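Local coordinates for probable ABC transporter extracellular-binding protein YckB (PDB 2IEE), which probably serves as the extracellular solute-binding component of a binding-protein-dependent ABC transport system, at residues A[144-149]-A[202-207]; A[122-127]-A[131-136]. All blocks are in the same frame, centred on the assembly; numbering follows the deposited sequence.

Both contacts reach the same mixed sheet of a family 3 solute-binding protein, their centres about 12 Å apart, but they differ in depth and chemistry. Contact 1 is buried and purely apolar, laying helix 142-149 against strand 197-214. Contact 2, farther from the centre of the chain, is only partly buried; there a loop after strand 108-116 receives a lysine from the residues leading into strand 134-136, joining a hydrogen bond to aliphatic packing. The two also meet directly: I202 CD1 lies 3.6 Å from I124 CG2, and A147 CB is 4.0 Å from A135 CB, so the two are joined by apolar packing.

Contact 1 (A[144-149]-A[202-207])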
# COMPACT_ATOMS: atom_id res chain seq x y z
N MSE A 144 14.61 0.55 -1.51
CA MSE A 144 16.05 0.39 -1.28
C MSE A 144 16.80 0.56 -2.60
O MSE A 144 17.95 0.98 -2.62
CB MSE A 144 16.35 -0.99 -0.68
CG MSE A 144 17.79 -1.20 -0.21
SE MSE A 144 18.41 0.11 1.09
CE MSE A 144 19.72 0.99 -0.01
N GLU A 145 16.12 0.24 -3.70
CA GLU A 145 16.71 0.38 -5.02
C GLU A 145 16.90 1.87 -5.31
O GLU A 145 17.90 2.29 -5.88
CB GLU A 145 15.79 -0.25 -6.07
CG GLU A 145 16.50 -0.71 -7.32
CD GLU A 145 17.63 -1.67 -7.01
OE1 GLU A 145 17.40 -2.63 -6.24
OE2 GLU A 145 18.75 -1.47 -7.54
N VAL A 146 15.91 2.66 -4.91
CA VAL A 146 15.98 4.10 -5.10
C VAL A 146 17.21 4.62 -4.36
O VAL A 146 18.03 5.34 -4.94
CB VAL A 146 14.71 4.78 -4.53
CG1 VAL A 146 14.88 6.30 -4.52
CG2 VAL A 146 13.51 4.39 -5.38
N ALA A 147 17.34 4.24 -3.10
CA ALA A 147 18.46 4.67 -2.28
C ALA A 147 19.79 4.33 -2.95
O ALA A 147 20.70 5.16 -2.99
CB ALA A 147 18.39 4.00 -0.90
N ARG A 148 19.89 3.12 -3.49
CA ARG A 148 21.11 2.70 -4.16
C ARG A 148 21.41 3.54 -5.39
O ARG A 148 22.56 3.95 -5.60
CB ARG A 148 21.03 1.21 -4.54
CG ARG A 148 21.18 0.26 -3.36
CD ARG A 148 21.41 -1.17 -3.83
NE ARG A 148 20.17 -1.86 -4.18
CZ ARG A 148 19.45 -2.58 -3.33
NH1 ARG A 148 19.84 -2.71 -2.07
NH2 ARG A 148 18.33 -3.16 -3.73
N LYS A 149 20.39 3.81 -6.20
CA LYS A 149 20.55 4.61 -7.41
C LYS A 149 21.19 5.95 -7.09
O LYS A 149 21.88 6.53 -7.93
CB LYS A 149 19.19 4.85 -8.06
CG LYS A 149 19.22 5.78 -9.26
CD LYS A 149 17.81 6.02 -9.79
CE LYS A 149 17.80 6.92 -11.02
NZ LYS A 149 18.37 8.26 -10.73
N ILE A 202 11.36 15.74 -0.46
CA ILE A 202 11.56 14.52 -1.22
C ILE A 202 10.27 13.73 -1.43
O ILE A 202 9.64 13.28 -0.47
CB ILE A 202 12.62 13.63 -0.54
CG1 ILE A 202 13.99 14.33 -0.62
CG2 ILE A 202 12.67 12.27 -1.20
CD1 ILE A 202 15.08 13.67 0.22
N LYS A 203 9.88 13.59 -2.69
CA LYS A 203 8.70 12.83 -3.10
C LYS A 203 9.10 12.14 -4.40
O LYS A 203 9.60 12.79 -5.32
CB LYS A 203 7.51 13.77 -3.35
CG LYS A 203 7.06 14.60 -2.15
CD LYS A 203 5.95 15.57 -2.57
CE LYS A 203 5.36 16.34 -1.37
NZ LYS A 203 6.37 17.16 -0.65
N TYR A 204 8.89 10.83 -4.49
CA TYR A 204 9.28 10.10 -5.69
C TYR A 204 8.39 8.90 -5.99
O TYR A 204 7.72 8.36 -5.11
CB TYR A 204 10.72 9.61 -5.56
CG TYR A 204 10.94 8.79 -4.31
CD1 TYR A 204 11.14 9.41 -3.08
CD2 TYR A 204 10.84 7.40 -4.33
CE1 TYR A 204 11.22 8.69 -1.91
CE2 TYR A 204 10.92 6.66 -3.16
CZ TYR A 204 11.11 7.31 -1.95
OH TYR A 204 11.12 6.61 -0.77
N MSE A 205 8.40 8.50 -7.25
CA MSE A 205 7.66 7.34 -7.72
C MSE A 205 6.18 7.27 -7.36
O MSE A 205 5.78 6.44 -6.54
CB MSE A 205 8.34 6.07 -7.22
CG MSE A 205 7.77 4.80 -7.81
SE MSE A 205 8.09 3.29 -6.67
CE MSE A 205 9.97 3.60 -6.34
N PRO A 206 5.35 8.13 -7.97
CA PRO A 206 3.92 8.09 -7.65
C PRO A 206 3.35 6.71 -7.99
O PRO A 206 3.89 6.01 -8.85
CB PRO A 206 3.35 9.19 -8.55
CG PRO A 206 4.25 9.14 -9.75
CD PRO A 206 5.62 9.01 -9.11
N ASN A 207 2.29 6.31 -7.30
CA ASN A 207 1.68 5.01 -7.53
C ASN A 207 0.24 4.97 -7.06
O ASN A 207 -0.18 5.81 -6.25
CB ASN A 207 2.50 3.92 -6.81
CG ASN A 207 2.62 4.18 -5.30
OD1 ASN A 207 1.67 3.98 -4.53
ND2 ASN A 207 3.80 4.61 -4.87
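V146 sets both methyls against the Y204 ring, and CG2 also meets M205. With CG1 anti to the backbone N (chi1 171°), that methyl stands over one face of the ring, 4.1 Å above its plane and offset toward the rim, while V146 CG2 sits 4.1 Å from the ring atom CE2 of Y204. M205, a selenomethionine, brings its methyl CE to 3.8 Å from V146 CG2. The M205 chain is extended until it bends about the last torsion (chi3 -48°), which turns CE back to the valine. Valine meets each partner at a slant, and its branch suits the place: one methyl lies over the ring and the other bridges ring and selenomethionine. Consecutive strand residues normally point to opposite sides of a sheet, but Y204 and M205 both face the helix; the positive phi of M205 (51°) marks a local departure from regular strand geometry in 197-214. Helix 142-149 is the connection of a beta-alpha-beta unit between parallel strands 134-136 and 153-154, here packed against the mixed sheet, with L178 of strand 176-180 touching both V146 and Y204. Tyrosine can join this apolar packing because its OH hydrogen-bonds to T113 O.

Contact 2 (A[122-127]-A[131-136]); sequences SGIKTL and KGKKAA
K133 lays its side chain along I124 and delivers its ammonium group to the backbone of S122. The hydrogen bond from K133 NZ to S122 O is 2.8 Å long, and the donor is tilted 27° from the carbonyl plane. Behind the ammonium group, along the methylenes, the two side chains lie alongside and run opposite ways: K133 CE lies 4.0 Å from I124 CG1, and K133 CG lies 4.2 Å from I124 CD1. Lysine suits the position because its methylenes can pack on the isoleucine while its tip reaches a carbonyl at the partly exposed margin. A bend at chi2 (-70°), followed by two extended torsions, carries NZ across to the loop.

The carbonyl is presented by a stretch of loop in which S122 and G123 both have positive phi. Glycine adopts such a conformation readily, and its lack of a side chain leaves room beside K133 NZ, where a beta carbon would come very close to the nitrogen. The S122 hydroxyl is bonded to D175 O and to R117 N, which anchors the residue whose carbonyl receives the lysine. On the lysine side, G132, with its own positive phi, precedes K133.

The I124 side chain also touches V116 of strand 108-116, V176 of strand 176-180 and I202 of strand 197-214, so the isoleucine that lines the lysine is itself packed on the sheet. Backbone bonds between K153 and both K133 and A135 tie the other segment to strand 153-154, while K134 pairs with V176. Strand 134-136 thus runs parallel to and between strands 176-180 and 153-154, and the chain then continues into helix 142-149.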
# COMPACT_ATOMS: atom_id res chain seq x y z
N SER A 122 18.95 15.12 8.68
CA SER A 122 20.06 14.25 8.30
C SER A 122 20.95 14.84 7.21
O SER A 122 21.58 14.10 6.45
CB SER A 122 19.53 12.87 7.86
OG SER A 122 18.74 12.27 8.88
N GLY A 123 21.00 16.17 7.13
CA GLY A 123 21.83 16.83 6.14
C GLY A 123 21.40 16.57 4.71
O GLY A 123 22.19 16.71 3.77
N ILE A 124 20.14 16.20 4.54
CA ILE A 124 19.60 15.90 3.23
C ILE A 124 18.66 17.00 2.73
O ILE A 124 17.76 17.43 3.46
CB ILE A 124 18.84 14.55 3.27
CG1 ILE A 124 19.82 13.43 3.64
CG2 ILE A 124 18.16 14.29 1.93
CD1 ILE A 124 19.18 12.09 3.95
N LYS A 125 18.87 17.45 1.49
CA LYS A 125 18.02 18.48 0.89
C LYS A 125 17.21 17.91 -0.28
O LYS A 125 16.02 18.21 -0.44
CB LYS A 125 18.85 19.67 0.41
CG LYS A 125 19.35 20.59 1.53
CD LYS A 125 20.05 21.82 0.95
CE LYS A 125 20.63 22.71 2.05
NZ LYS A 125 19.60 23.31 2.95
N THR A 126 17.85 17.08 -1.10
CA THR A 126 17.20 16.46 -2.25
C THR A 126 17.66 15.01 -2.31
O THR A 126 18.54 14.60 -1.55
CB THR A 126 17.57 17.16 -3.59
OG1 THR A 126 18.99 17.07 -3.81
CG2 THR A 126 17.17 18.63 -3.58
N LEU A 127 17.07 14.23 -3.21
CA LEU A 127 17.46 12.82 -3.34
C LEU A 127 18.96 12.69 -3.60
O LEU A 127 19.60 11.75 -3.13
CB LEU A 127 16.67 12.16 -4.47
CG LEU A 127 15.27 11.69 -4.10
CD1 LEU A 127 14.54 11.24 -5.36
CD2 LEU A 127 15.36 10.55 -3.08
N LYS A 131 23.57 10.42 -1.37
CA LYS A 131 24.91 9.91 -1.65
C LYS A 131 25.78 9.85 -0.40
O LYS A 131 26.06 10.87 0.23
CB LYS A 131 25.59 10.78 -2.71
CG LYS A 131 26.99 10.31 -3.10
CD LYS A 131 27.56 11.16 -4.23
CE LYS A 131 29.00 10.78 -4.54
NZ LYS A 131 29.90 11.03 -3.37
N GLY A 132 26.20 8.64 -0.03
CA GLY A 132 27.04 8.48 1.14
C GLY A 132 26.29 8.37 2.45
O GLY A 132 26.90 8.17 3.50
N LYS A 133 24.97 8.51 2.40
CA LYS A 133 24.17 8.42 3.62
C LYS A 133 23.86 6.98 3.97
O LYS A 133 23.91 6.10 3.12
CB LYS A 133 22.87 9.19 3.45
CG LYS A 133 23.05 10.67 3.21
CD LYS A 133 23.55 11.39 4.45
CE LYS A 133 23.70 12.88 4.17
NZ LYS A 133 24.08 13.64 5.39
N LYS A 134 23.54 6.74 5.24
CA LYS A 134 23.20 5.41 5.70
C LYS A 134 21.70 5.21 5.58
O LYS A 134 20.92 5.80 6.34
CB LYS A 134 23.69 5.21 7.14
CG LYS A 134 25.22 5.22 7.26
CD LYS A 134 25.71 5.13 8.70
CE LYS A 134 25.41 6.41 9.46
NZ LYS A 134 26.01 6.41 10.82
N ALA A 135 21.29 4.38 4.62
CA ALA A 135 19.89 4.10 4.37
C ALA A 135 19.47 2.74 4.94
O ALA A 135 20.15 1.73 4.74
CB ALA A 135 19.59 4.16 2.87
N ALA A 136 18.35 2.72 5.64
CA ALA A 136 17.86 1.49 6.25
C ALA A 136 16.43 1.16 5.83
O ALA A 136 15.73 2.00 5.25
CB ALA A 136 17.94 1.61 7.77